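Local coordinates for protein catalase (Exiguobacterium oxidotolerans, PDB 2J2M) that catalyses the breakdown of hydrogen peroxide to water and oxygen at a buried haem, as a tetrameric haem catalase, at residues 114-119 and 311-316; 123-128 and 317-322; 90-95 and 295-300. One frame throughout, in Å; residues are numbered along the deposited sequence.

In the fold
All three contacts tie the strands of the antiparallel beta-barrel characteristic of haem catalases to chain far along the sequence. Strands 87-95, 112-119 and 122-129 follow one another in the chain and lie side by side in one sheet; they supply the first segments of contacts 3, 1 and 2 respectively. Their partners come about 190 to 200 residues later: strand 292-302 for contact 3, then the continuous stretch 311-322, mostly loop, shared by contacts 1 and 2. Centres of contacts 1 and 2 lie about 8 Å apart, those of 1 and 3 about 10 Å, those of 2 and 3 about 14 Å. Each contact includes residues touching the haem, so barrel and loop together wall its pocket.

Contact 1 of 3, residues 114-119 and 311-316; sequences SVKFYT and ESVGFN. With HEM (protoporphyrin IX containing Fe), chain E.
Phe315 presses its ring against Ser114 and Lys116, and packing round this ring carries most of the contact. CB of Ser114 sits almost over the middle of the ring as a CH-pi contact, 3.7 Å from the centroid and 10° off the ring normal. The opposite face is covered within its own loop by CG2 of Val313, displaced toward the rim, which leaves the ring sandwiched. Lys116 comes in at the rim instead: its CB lies 3.5 Å from Phe315 CE1, and its backbone N meets the same atom near the ring plane. Further out, the Lys116 chain runs antiparallel alongside Val313, with CE of Lys116 3.5 Å from CG2 of Val313.

The polar part rests on the ammonium group. Lys116 starts out with CG anti to the backbone N (chi1 -178°) and then bends at chi3 and chi4, which brings NZ to 3.0 Å from Gly314 O in a hydrogen bond. The same NZ makes a salt bridge to Asp125, so the buried charge has both a carboxylate and a carbonyl oxygen as partners.

Haem contacts form the third group. O1A of a haem propionate lies in the plane of the Phe315 ring at its edge, 3.5 Å from CD2, while Ser114 OG packs on the propionate carbon CBA at 3.3 Å.

Strand 112-119 is flanked in the sheet by strands 87-95 and 122-129, and Phe315 also touches Arg93 and Val127 on these two neighbours. The loop follows helix 307-311, and Asn316 fastens it to helix 330-346 through Leu336 and Ser340.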
loop_
_atom_site.group_PDB
_atom_site.type_symbol
_atom_site.label_atom_id
_atom_site.label_comp_id
_atom_site.label_asym_id
_atom_site.label_seq_id
_atom_site.Cartn_x
_atom_site.Cartn_y
_atom_site.Cartn_z
ATOM N N SER A 114 -23.654 7.976 -11.383
ATOM C CA SER A 114 -23.039 6.688 -11.685
ATOM C C SER A 114 -23.993 5.527 -11.351
ATOM O O SER A 114 -24.572 5.473 -10.256
ATOM C CB SER A 114 -21.701 6.521 -10.917
ATOM O OG SER A 114 -20.744 7.508 -11.280
ATOM N N VAL A 115 -24.123 4.595 -12.290
ATOM C CA VAL A 115 -24.995 3.421 -12.136
ATOM C C VAL A 115 -24.302 2.135 -12.620
ATOM O O VAL A 115 -23.942 2.011 -13.795
ATOM C CB VAL A 115 -26.362 3.612 -12.843
ATOM C CG1 VAL A 115 -27.240 2.360 -12.685
ATOM C CG2 VAL A 115 -27.079 4.811 -12.271
ATOM N N LYS A 116 -24.109 1.205 -11.681
ATOM C CA LYS A 116 -23.568 -0.136 -11.947
ATOM C C LYS A 116 -24.732 -1.110 -12.141
ATOM O O LYS A 116 -25.592 -1.255 -11.246
ATOM C CB LYS A 116 -22.683 -0.613 -10.771
ATOM C CG LYS A 116 -22.022 -2.003 -10.956
ATOM C CD LYS A 116 -21.061 -2.408 -9.800
ATOM C CE LYS A 116 -19.795 -1.554 -9.731
ATOM N NZ LYS A 116 -19.102 -1.453 -11.048
ATOM N N PHE A 117 -24.752 -1.757 -13.308
ATOM C CA PHE A 117 -25.808 -2.707 -13.696
ATOM C C PHE A 117 -25.204 -4.073 -13.594
ATOM O O PHE A 117 -24.245 -4.369 -14.293
ATOM C CB PHE A 117 -26.254 -2.512 -15.151
ATOM C CG PHE A 117 -26.965 -1.219 -15.413
ATOM C CD1 PHE A 117 -26.284 0.000 -15.356
ATOM C CD2 PHE A 117 -28.318 -1.220 -15.768
ATOM C CE1 PHE A 117 -26.965 1.213 -15.646
ATOM C CE2 PHE A 117 -28.995 -0.043 -16.044
ATOM C CZ PHE A 117 -28.318 1.183 -15.972
ATOM N N TYR A 118 -25.761 -4.904 -12.720
ATOM C CA TYR A 118 -25.258 -6.249 -12.529
ATOM C C TYR A 118 -26.042 -7.132 -13.441
ATOM O O TYR A 118 -27.048 -7.688 -13.056
ATOM C CB TYR A 118 -25.421 -6.688 -11.087
ATOM C CG TYR A 118 -24.763 -5.779 -10.054
ATOM C CD1 TYR A 118 -25.456 -4.690 -9.512
ATOM C CD2 TYR A 118 -23.464 -6.028 -9.592
ATOM C CE1 TYR A 118 -24.871 -3.860 -8.538
ATOM C CE2 TYR A 118 -22.887 -5.238 -8.606
ATOM C CZ TYR A 118 -23.589 -4.144 -8.092
ATOM O OH TYR A 118 -23.015 -3.337 -7.118
ATOM N N THR A 119 -25.556 -7.229 -14.670
ATOM C CA THR A 119 -26.209 -7.919 -15.790
ATOM C C THR A 119 -25.877 -9.426 -15.892
ATOM O O THR A 119 -24.850 -9.870 -15.398
ATOM C CB THR A 119 -25.747 -7.206 -17.086
ATOM O OG1 THR A 119 -26.595 -6.074 -17.340
ATOM C CG2 THR A 119 -25.729 -8.118 -18.265
ATOM N N GLU A 311 -18.383 3.829 -0.436
ATOM C CA GLU A 311 -16.997 4.269 -0.520
ATOM C C GLU A 311 -16.170 3.302 -1.363
ATOM O O GLU A 311 -15.289 3.728 -2.095
ATOM C CB GLU A 311 -16.359 4.526 0.860
ATOM C CG GLU A 311 -14.945 5.172 0.800
ATOM C CD GLU A 311 -14.990 6.569 0.155
ATOM O OE1 GLU A 311 -16.005 7.254 0.377
ATOM O OE2 GLU A 311 -14.058 6.974 -0.588
ATOM N N SER A 312 -16.503 2.017 -1.295
ATOM C CA SER A 312 -15.701 0.960 -1.912
ATOM C C SER A 312 -16.066 0.596 -3.369
ATOM O O SER A 312 -15.268 -0.064 -4.055
ATOM C CB SER A 312 -15.682 -0.290 -1.019
ATOM O OG SER A 312 -14.811 -0.126 0.101
ATOM N N VAL A 313 -17.248 0.993 -3.844
ATOM C CA VAL A 313 -17.573 0.801 -5.246
ATOM C C VAL A 313 -16.596 1.530 -6.172
ATOM O O VAL A 313 -16.136 2.635 -5.873
ATOM C CB VAL A 313 -19.062 1.196 -5.593
ATOM C CG1 VAL A 313 -19.307 2.725 -5.519
ATOM C CG2 VAL A 313 -19.494 0.605 -6.959
ATOM N N GLY A 314 -16.284 0.895 -7.292
ATOM C CA GLY A 314 -15.632 1.568 -8.394
ATOM C C GLY A 314 -16.414 1.407 -9.679
ATOM O O GLY A 314 -16.918 0.320 -9.967
ATOM N N PHE A 315 -16.532 2.491 -10.448
ATOM C CA PHE A 315 -17.165 2.443 -11.761
ATOM C C PHE A 315 -16.187 2.875 -12.858
ATOM O O PHE A 315 -15.238 3.614 -12.606
ATOM C CB PHE A 315 -18.360 3.382 -11.859
ATOM C CG PHE A 315 -19.333 3.319 -10.721
ATOM C CD1 PHE A 315 -20.496 2.559 -10.826
ATOM C CD2 PHE A 315 -19.154 4.121 -9.593
ATOM C CE1 PHE A 315 -21.438 2.564 -9.794
ATOM C CE2 PHE A 315 -20.085 4.132 -8.569
ATOM C CZ PHE A 315 -21.229 3.346 -8.661
ATOM N N ASN A 316 -16.451 2.432 -14.084
ATOM C CA ASN A 316 -15.637 2.790 -15.251
ATOM C C ASN A 316 -16.545 2.807 -16.473
ATOM O O ASN A 316 -17.208 1.811 -16.740
ATOM C CB ASN A 316 -14.461 1.797 -15.447
ATOM C CG ASN A 316 -13.554 2.169 -16.633
ATOM O OD1 ASN A 316 -13.915 2.994 -17.464
ATOM N ND2 ASN A 316 -12.383 1.556 -16.710
HETATM C CHA HEM E . -14.611 9.999 -10.951
HETATM C CHB HEM E . -17.742 11.791 -14.240
HETATM C CHC HEM E . -14.011 12.972 -17.061
HETATM C CHD HEM E . -10.982 10.604 -14.151
HETATM C C1A HEM E . -15.793 10.337 -11.605
HETATM C C2A HEM E . -17.159 10.084 -11.150
HETATM C C3A HEM E . -18.023 10.584 -12.066
HETATM C C4A HEM E . -17.239 11.172 -13.121
HETATM C CMA HEM E . -19.570 10.562 -12.043
HETATM C CAA HEM E . -17.510 9.372 -9.818
HETATM C CBA HEM E . -17.705 7.861 -9.971
HETATM C CGA HEM E . -18.100 7.337 -8.608
HETATM O O1A HEM E . -17.306 6.592 -7.975
HETATM O O2A HEM E . -19.216 7.692 -8.139
HETATM C C1B HEM E . -17.020 12.212 -15.324
HETATM C C2B HEM E . -17.550 12.621 -16.616
HETATM C C3B HEM E . -16.502 12.946 -17.373
HETATM C C4B HEM E . -15.297 12.752 -16.603
HETATM C CMB HEM E . -19.042 12.629 -17.052
HETATM C CAB HEM E . -16.515 13.396 -18.843
HETATM C CBB HEM E . -17.416 14.257 -19.304
HETATM C C1C HEM E . -12.871 12.370 -16.599
HETATM C C2C HEM E . -11.597 12.268 -17.283
HETATM C C3C HEM E . -10.773 11.595 -16.456
HETATM C C4C HEM E . -11.495 11.268 -15.237
HETATM C CMC HEM E . -11.262 12.794 -18.711
HETATM C CAC HEM E . -9.287 11.232 -16.685
HETATM C CBC HEM E . -8.926 10.224 -17.487
HETATM C C1D HEM E . -11.635 10.238 -12.996
HETATM C C2D HEM E . -11.020 9.545 -11.880
HETATM C C3D HEM E . -12.160 9.343 -10.883
HETATM C C4D HEM E . -13.344 9.939 -11.495
HETATM C CMD HEM E . -9.534 9.066 -11.764
HETATM C CAD HEM E . -12.087 8.644 -9.513
HETATM C CBD HEM E . -12.721 7.261 -9.675
HETATM C CGD HEM E . -12.430 6.349 -8.498
HETATM O O1D HEM E . -11.573 6.657 -7.605
HETATM O O2D HEM E . -13.063 5.272 -8.465
HETATM N NA HEM E . -15.899 10.998 -12.816
HETATM N NB HEM E . -15.645 12.309 -15.348
HETATM N NC HEM E . -12.770 11.748 -15.367
HETATM N ND HEM E . -12.981 10.436 -12.733
HETATM FE FE HEM E . -14.349 11.096 -14.183
#

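Contact 2 of 3, residues 123-128 and 317-322; sequences NWDFVG and PGVLVP. With HEM (protoporphyrin IX containing Fe), chain E.
Val319 and Asp125 form the tight part of the contact. Asp125 N donates to Val319 O at 2.9 Å, a nearly straight bond (162° at the hydrogen) in the carbonyl plane. That oxygen also receives a CA-H contact from Trp124 and lies at the edge of the indole, in its plane. CG1 of Val319, anti to the backbone N (chi1 165°), reaches 3.3 Å from Asn123 O, and CB lies near Asp125 OD1. The carboxylate itself is held by Lys116 and Asn316 N. Leu320 CD2 comes obliquely to the indole, 3.4 Å from Trp124 NE1.

On either side of this single direct bond, waters bridge the segments and the packing is looser. One water donates to Asn123 O and Leu320 O; another accepts from Trp124 NE1 (3.1 Å) and donates to the carbonyls of Asp125 and Pro317. Val321 CG2 stays 4.2 Å from Trp124 CB, while Val127 CB meets Pro317 CD at 3.9 Å.

Val127 keeps CG2 on Pro317 as well and turns CG1 to the haem, 3.8 Å from C3A. A loop running roughly antiparallel to barrel strand 122-129, bridged partly by water, thus backs the haem pocket of this catalase fold.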
loop_
_atom_site.group_PDB
_atom_site.type_symbol
_atom_site.label_atom_id
_atom_site.label_comp_id
_atom_site.label_asym_id
_atom_site.label_seq_id
_atom_site.Cartn_x
_atom_site.Cartn_y
_atom_site.Cartn_z
ATOM N N ASN A 123 -20.987 -6.815 -15.658
ATOM C CA ASN A 123 -21.308 -5.456 -15.201
ATOM C C ASN A 123 -21.145 -4.426 -16.325
ATOM O O ASN A 123 -20.152 -4.463 -17.084
ATOM C CB ASN A 123 -20.473 -5.041 -13.971
ATOM C CG ASN A 123 -20.823 -5.851 -12.704
ATOM O OD1 ASN A 123 -21.716 -6.722 -12.723
ATOM N ND2 ASN A 123 -20.098 -5.579 -11.605
ATOM N N TRP A 124 -22.129 -3.525 -16.414
ATOM C CA TRP A 124 -22.031 -2.325 -17.205
ATOM C C TRP A 124 -22.068 -1.119 -16.297
ATOM O O TRP A 124 -23.029 -0.933 -15.515
ATOM C CB TRP A 124 -23.208 -2.217 -18.173
ATOM C CG TRP A 124 -23.316 -0.849 -18.846
ATOM C CD1 TRP A 124 -22.297 -0.100 -19.360
ATOM C CD2 TRP A 124 -24.510 -0.115 -19.097
ATOM N NE1 TRP A 124 -22.775 1.073 -19.886
ATOM C CE2 TRP A 124 -24.134 1.087 -19.748
ATOM C CE3 TRP A 124 -25.867 -0.353 -18.843
ATOM C CZ2 TRP A 124 -25.058 2.050 -20.129
ATOM C CZ3 TRP A 124 -26.789 0.617 -19.227
ATOM C CH2 TRP A 124 -26.376 1.799 -19.863
ATOM N N ASP A 125 -21.066 -0.258 -16.396
ATOM C CA ASP A 125 -21.129 0.967 -15.615
ATOM C C ASP A 125 -21.560 2.128 -16.487
ATOM O O ASP A 125 -20.917 2.382 -17.506
ATOM C CB ASP A 125 -19.775 1.282 -14.973
ATOM C CG ASP A 125 -19.362 0.258 -13.934
ATOM O OD1 ASP A 125 -18.139 0.078 -13.774
ATOM O OD2 ASP A 125 -20.237 -0.353 -13.270
ATOM N N PHE A 126 -22.661 2.781 -16.113
ATOM C CA PHE A 126 -22.949 4.136 -16.576
ATOM C C PHE A 126 -22.262 5.141 -15.637
ATOM O O PHE A 126 -22.481 5.116 -14.431
ATOM C CB PHE A 126 -24.469 4.429 -16.672
ATOM C CG PHE A 126 -24.791 5.873 -17.042
ATOM C CD1 PHE A 126 -24.842 6.876 -16.057
ATOM C CD2 PHE A 126 -25.005 6.240 -18.372
ATOM C CE1 PHE A 126 -25.135 8.227 -16.396
ATOM C CE2 PHE A 126 -25.302 7.580 -18.732
ATOM C CZ PHE A 126 -25.358 8.580 -17.746
ATOM N N VAL A 127 -21.406 5.998 -16.184
ATOM C CA VAL A 127 -20.677 6.971 -15.351
ATOM C C VAL A 127 -20.765 8.322 -16.058
ATOM O O VAL A 127 -19.990 8.619 -16.963
ATOM C CB VAL A 127 -19.199 6.513 -15.092
ATOM C CG1 VAL A 127 -18.454 7.486 -14.159
ATOM C CG2 VAL A 127 -19.178 5.091 -14.520
ATOM N N GLY A 128 -21.778 9.101 -15.694
ATOM C CA GLY A 128 -22.015 10.396 -16.304
ATOM C C GLY A 128 -22.095 11.525 -15.277
ATOM O O GLY A 128 -21.816 11.316 -14.103
ATOM N N PRO A 317 -16.616 3.951 -17.186
ATOM C CA PRO A 317 -17.491 4.057 -18.390
ATOM C C PRO A 317 -17.123 3.073 -19.503
ATOM O O PRO A 317 -17.928 2.801 -20.380
ATOM C CB PRO A 317 -17.277 5.500 -18.883
ATOM C CG PRO A 317 -16.045 6.004 -18.162
ATOM C CD PRO A 317 -15.933 5.225 -16.874
ATOM N N GLY A 318 -15.906 2.556 -19.474
ATOM C CA GLY A 318 -15.511 1.580 -20.458
ATOM C C GLY A 318 -15.647 0.182 -19.912
ATOM O O GLY A 318 -15.083 -0.749 -20.488
ATOM N N VAL A 319 -16.346 0.035 -18.781
ATOM C CA VAL A 319 -16.813 -1.272 -18.314
ATOM C C VAL A 319 -18.198 -1.510 -18.958
ATOM O O VAL A 319 -19.238 -1.062 -18.466
ATOM C CB VAL A 319 -16.765 -1.394 -16.758
ATOM C CG1 VAL A 319 -17.594 -2.592 -16.234
ATOM C CG2 VAL A 319 -15.330 -1.548 -16.309
ATOM N N LEU A 320 -18.177 -2.199 -20.099
ATOM C CA LEU A 320 -19.371 -2.344 -20.944
ATOM C C LEU A 320 -19.699 -3.797 -21.168
ATOM O O LEU A 320 -18.814 -4.630 -21.077
ATOM C CB LEU A 320 -19.135 -1.673 -22.299
ATOM C CG LEU A 320 -18.778 -0.185 -22.275
ATOM C CD1 LEU A 320 -18.398 0.220 -23.662
ATOM C CD2 LEU A 320 -19.963 0.607 -21.803
ATOM N N VAL A 321 -20.955 -4.100 -21.474
ATOM C CA VAL A 321 -21.360 -5.474 -21.757
ATOM C C VAL A 321 -21.367 -5.730 -23.270
ATOM O O VAL A 321 -21.344 -4.784 -24.040
ATOM C CB VAL A 321 -22.734 -5.837 -21.127
ATOM C CG1 VAL A 321 -22.590 -6.126 -19.616
ATOM C CG2 VAL A 321 -23.805 -4.763 -21.436
ATOM N N PRO A 322 -21.363 -7.011 -23.706
ATOM C CA PRO A 322 -21.329 -7.203 -25.170
ATOM C C PRO A 322 -22.531 -6.509 -25.798
ATOM O O PRO A 322 -23.636 -6.540 -25.226
ATOM C CB PRO A 322 -21.396 -8.741 -25.333
ATOM C CG PRO A 322 -20.824 -9.304 -24.006
ATOM C CD PRO A 322 -21.342 -8.293 -22.959
HETATM C CHA HEM E . -14.611 9.999 -10.951
HETATM C CHB HEM E . -17.742 11.791 -14.240
HETATM C CHC HEM E . -14.011 12.972 -17.061
HETATM C CHD HEM E . -10.982 10.604 -14.151
HETATM C C1A HEM E . -15.793 10.337 -11.605
HETATM C C2A HEM E . -17.159 10.084 -11.150
HETATM C C3A HEM E . -18.023 10.584 -12.066
HETATM C C4A HEM E . -17.239 11.172 -13.121
HETATM C CMA HEM E . -19.570 10.562 -12.043
HETATM C CAA HEM E . -17.510 9.372 -9.818
HETATM C CBA HEM E . -17.705 7.861 -9.971
HETATM C CGA HEM E . -18.100 7.337 -8.608
HETATM O O1A HEM E . -17.306 6.592 -7.975
HETATM O O2A HEM E . -19.216 7.692 -8.139
HETATM C C1B HEM E . -17.020 12.212 -15.324
HETATM C C2B HEM E . -17.550 12.621 -16.616
HETATM C C3B HEM E . -16.502 12.946 -17.373
HETATM C C4B HEM E . -15.297 12.752 -16.603
HETATM C CMB HEM E . -19.042 12.629 -17.052
HETATM C CAB HEM E . -16.515 13.396 -18.843
HETATM C CBB HEM E . -17.416 14.257 -19.304
HETATM C C1C HEM E . -12.871 12.370 -16.599
HETATM C C2C HEM E . -11.597 12.268 -17.283
HETATM C C3C HEM E . -10.773 11.595 -16.456
HETATM C C4C HEM E . -11.495 11.268 -15.237
HETATM C CMC HEM E . -11.262 12.794 -18.711
HETATM C CAC HEM E . -9.287 11.232 -16.685
HETATM C CBC HEM E . -8.926 10.224 -17.487
HETATM C C1D HEM E . -11.635 10.238 -12.996
HETATM C C2D HEM E . -11.020 9.545 -11.880
HETATM C C3D HEM E . -12.160 9.343 -10.883
HETATM C C4D HEM E . -13.344 9.939 -11.495
HETATM C CMD HEM E . -9.534 9.066 -11.764
HETATM C CAD HEM E . -12.087 8.644 -9.513
HETATM C CBD HEM E . -12.721 7.261 -9.675
HETATM C CGD HEM E . -12.430 6.349 -8.498
HETATM O O1D HEM E . -11.573 6.657 -7.605
HETATM O O2D HEM E . -13.063 5.272 -8.465
HETATM N NA HEM E . -15.899 10.998 -12.816
HETATM N NB HEM E . -15.645 12.309 -15.348
HETATM N NC HEM E . -12.770 11.748 -15.367
HETATM N ND HEM E . -12.981 10.436 -12.733
HETATM FE FE HEM E . -14.349 11.096 -14.183
HETATM O O HOH W 1 -17.818 -4.985 -18.657
HETATM O O HOH W 2 -20.665 3.311 -20.112
#

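Contact 3 of 3, residues 90-95 and 295-300; sequences VFARFS and GTMTLN. With HEM (protoporphyrin IX containing Fe), chain E.
Leu299, Met297 and Val90 bury the most surface where strands 90-95 and 295-300 cross at 80°, their axes 8.5 Å apart. At this spacing no backbone hydrogen bond joins them, and the two segments meet through side chains.

Leu299 reaches three residues with its two methyls. CD2 meets the edge of the Phe94 ring, near its plane, 3.6 Å from CE1; CD1 lies 4.2 Å from Val90 CG2, and both methyls are 4.0 Å from Ala92 CB. Phe94 and Leu299 approach from opposite directions. Phe94 also meets Phe113 edge-to-face and the ring of Trp258, which packs on Leu299 and Met297 too.

Met297 is extended through chi1 and chi2, with CG anti to the backbone N (166°), and this carries SD across to Val90 CG2 at 4.0 Å. A bend at chi3 then turns the terminal methyl, while Ala92 CB stays at the margin, 4.5 Å from the sulfur. Val90 offers a single methyl, CG2, to both Met297 and Leu299, and its flank is packed by Val115 and Phe117 of the adjoining strand.

On the other face of strand 90-95, Arg93 serves the cofactor. Extended from CG to NE, it donates NH1 to haem O2A, which lies at the edge of the guanidinium near its plane, at 3.1 Å with an angle of 155°; NH1 also bonds His56 O. Replacing Arg93 with a leucine would probably leave that propionate oxygen without this charged donor and His56 O without its partner. One strand therefore has two chemistries: a wholly apolar seam toward strand 295-300 and, on its reverse, a cationic group that probably offsets the propionate charge.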
loop_
_atom_site.group_PDB
_atom_site.type_symbol
_atom_site.label_atom_id
_atom_site.label_comp_id
_atom_site.label_asym_id
_atom_site.label_seq_id
_atom_site.Cartn_x
_atom_site.Cartn_y
_atom_site.Cartn_z
ATOM N N VAL A 90 -29.251 -2.687 -9.766
ATOM C CA VAL A 90 -28.290 -1.608 -9.912
ATOM C C VAL A 90 -27.854 -1.073 -8.536
ATOM O O VAL A 90 -28.599 -1.142 -7.535
ATOM C CB VAL A 90 -28.830 -0.404 -10.766
ATOM C CG1 VAL A 90 -29.175 -0.828 -12.191
ATOM C CG2 VAL A 90 -30.026 0.269 -10.100
ATOM N N PHE A 91 -26.628 -0.555 -8.509
ATOM C CA PHE A 91 -26.171 0.286 -7.403
ATOM C C PHE A 91 -25.777 1.645 -8.003
ATOM O O PHE A 91 -25.112 1.708 -9.027
ATOM C CB PHE A 91 -25.016 -0.376 -6.628
ATOM C CG PHE A 91 -24.554 0.422 -5.422
ATOM C CD1 PHE A 91 -25.312 0.448 -4.250
ATOM C CD2 PHE A 91 -23.376 1.150 -5.461
ATOM C CE1 PHE A 91 -24.905 1.168 -3.155
ATOM C CE2 PHE A 91 -22.951 1.886 -4.340
ATOM C CZ PHE A 91 -23.725 1.898 -3.189
ATOM N N ALA A 92 -26.248 2.720 -7.394
ATOM C CA ALA A 92 -25.996 4.056 -7.918
ATOM C C ALA A 92 -25.219 4.907 -6.931
ATOM O O ALA A 92 -25.317 4.698 -5.721
ATOM C CB ALA A 92 -27.305 4.738 -8.296
ATOM N N ARG A 93 -24.436 5.841 -7.452
ATOM C CA ARG A 93 -23.689 6.793 -6.627
ATOM C C ARG A 93 -23.739 8.156 -7.303
ATOM O O ARG A 93 -23.407 8.283 -8.478
ATOM C CB ARG A 93 -22.218 6.360 -6.387
ATOM C CG ARG A 93 -21.419 7.344 -5.496
ATOM C CD ARG A 93 -20.049 6.810 -5.037
ATOM N NE ARG A 93 -19.350 7.647 -4.029
ATOM C CZ ARG A 93 -18.666 8.776 -4.289
ATOM N NH1 ARG A 93 -18.618 9.264 -5.539
ATOM N NH2 ARG A 93 -18.042 9.432 -3.299
ATOM N N PHE A 94 -24.158 9.153 -6.541
ATOM C CA PHE A 94 -24.228 10.527 -6.983
ATOM C C PHE A 94 -23.202 11.276 -6.169
ATOM O O PHE A 94 -22.868 10.863 -5.072
ATOM C CB PHE A 94 -25.641 11.077 -6.753
ATOM C CG PHE A 94 -26.722 10.248 -7.413
ATOM C CD1 PHE A 94 -27.630 9.523 -6.641
ATOM C CD2 PHE A 94 -26.799 10.152 -8.817
ATOM C CE1 PHE A 94 -28.617 8.743 -7.260
ATOM C CE2 PHE A 94 -27.778 9.392 -9.429
ATOM C CZ PHE A 94 -28.686 8.683 -8.659
ATOM N N SER A 95 -22.688 12.371 -6.700
ATOM C CA SER A 95 -21.480 12.975 -6.135
ATOM C C SER A 95 -21.308 14.406 -6.583
ATOM O O SER A 95 -21.957 14.821 -7.542
ATOM C CB SER A 95 -20.235 12.143 -6.517
ATOM O OG SER A 95 -20.088 12.042 -7.919
ATOM N N GLY A 295 -36.200 2.669 -20.453
ATOM C CA GLY A 295 -36.694 2.094 -19.218
ATOM C C GLY A 295 -36.597 3.087 -18.091
ATOM O O GLY A 295 -36.465 4.296 -18.323
ATOM N N THR A 296 -36.702 2.561 -16.871
ATOM C CA THR A 296 -36.736 3.362 -15.663
ATOM C C THR A 296 -36.014 2.729 -14.460
ATOM O O THR A 296 -36.134 1.528 -14.181
ATOM C CB THR A 296 -38.194 3.924 -15.348
ATOM O OG1 THR A 296 -38.578 3.667 -13.982
ATOM C CG2 THR A 296 -39.221 3.388 -16.314
ATOM N N MET A 297 -35.222 3.554 -13.780
ATOM C CA MET A 297 -34.512 3.121 -12.600
ATOM C C MET A 297 -35.257 3.603 -11.364
ATOM O O MET A 297 -35.676 4.773 -11.292
ATOM C CB MET A 297 -33.067 3.637 -12.614
ATOM C CG MET A 297 -32.330 3.526 -11.266
ATOM S SD MET A 297 -30.561 3.998 -11.304
ATOM C CE MET A 297 -30.657 5.753 -11.599
ATOM N N THR A 298 -35.416 2.692 -10.402
ATOM C CA THR A 298 -35.981 2.997 -9.098
ATOM C C THR A 298 -34.939 2.646 -8.034
ATOM O O THR A 298 -34.490 1.513 -7.984
ATOM C CB THR A 298 -37.274 2.171 -8.875
ATOM O OG1 THR A 298 -38.214 2.500 -9.906
ATOM C CG2 THR A 298 -37.903 2.445 -7.487
ATOM N N LEU A 299 -34.523 3.624 -7.230
ATOM C CA LEU A 299 -33.676 3.367 -6.054
ATOM C C LEU A 299 -34.544 3.188 -4.777
ATOM O O LEU A 299 -35.140 4.132 -4.258
ATOM C CB LEU A 299 -32.662 4.499 -5.867
ATOM C CG LEU A 299 -31.270 4.540 -6.520
ATOM C CD1 LEU A 299 -31.086 3.590 -7.677
ATOM C CD2 LEU A 299 -30.914 5.944 -6.911
ATOM N N ASN A 300 -34.590 1.958 -4.279
ATOM C CA ASN A 300 -35.544 1.593 -3.244
ATOM C C ASN A 300 -34.930 1.019 -1.946
ATOM O O ASN A 300 -35.649 0.606 -1.040
ATOM C CB ASN A 300 -36.603 0.637 -3.824
ATOM C CG ASN A 300 -36.008 -0.642 -4.436
ATOM O OD1 ASN A 300 -34.863 -1.007 -4.204
ATOM N ND2 ASN A 300 -36.809 -1.317 -5.230
HETATM C CHA HEM E . -14.611 9.999 -10.951
HETATM C CHB HEM E . -17.742 11.791 -14.240
HETATM C CHC HEM E . -14.011 12.972 -17.061
HETATM C CHD HEM E . -10.982 10.604 -14.151
HETATM C C1A HEM E . -15.793 10.337 -11.605
HETATM C C2A HEM E . -17.159 10.084 -11.150
HETATM C C3A HEM E . -18.023 10.584 -12.066
HETATM C C4A HEM E . -17.239 11.172 -13.121
HETATM C CMA HEM E . -19.570 10.562 -12.043
HETATM C CAA HEM E . -17.510 9.372 -9.818
HETATM C CBA HEM E . -17.705 7.861 -9.971
HETATM C CGA HEM E . -18.100 7.337 -8.608
HETATM O O1A HEM E . -17.306 6.592 -7.975
HETATM O O2A HEM E . -19.216 7.692 -8.139
HETATM C C1B HEM E . -17.020 12.212 -15.324
HETATM C C2B HEM E . -17.550 12.621 -16.616
HETATM C C3B HEM E . -16.502 12.946 -17.373
HETATM C C4B HEM E . -15.297 12.752 -16.603
HETATM C CMB HEM E . -19.042 12.629 -17.052
HETATM C CAB HEM E . -16.515 13.396 -18.843
HETATM C CBB HEM E . -17.416 14.257 -19.304
HETATM C C1C HEM E . -12.871 12.370 -16.599
HETATM C C2C HEM E . -11.597 12.268 -17.283
HETATM C C3C HEM E . -10.773 11.595 -16.456
HETATM C C4C HEM E . -11.495 11.268 -15.237
HETATM C CMC HEM E . -11.262 12.794 -18.711
HETATM C CAC HEM E . -9.287 11.232 -16.685
HETATM C CBC HEM E . -8.926 10.224 -17.487
HETATM C C1D HEM E . -11.635 10.238 -12.996
HETATM C C2D HEM E . -11.020 9.545 -11.880
HETATM C C3D HEM E . -12.160 9.343 -10.883
HETATM C C4D HEM E . -13.344 9.939 -11.495
HETATM C CMD HEM E . -9.534 9.066 -11.764
HETATM C CAD HEM E . -12.087 8.644 -9.513
HETATM C CBD HEM E . -12.721 7.261 -9.675
HETATM C CGD HEM E . -12.430 6.349 -8.498
HETATM O O1D HEM E . -11.573 6.657 -7.605
HETATM O O2D HEM E . -13.063 5.272 -8.465
HETATM N NA HEM E . -15.899 10.998 -12.816
HETATM N NB HEM E . -15.645 12.309 -15.348
HETATM N NC HEM E . -12.770 11.748 -15.367
HETATM N ND HEM E . -12.981 10.436 -12.733
HETATM FE FE HEM E . -14.349 11.096 -14.183
#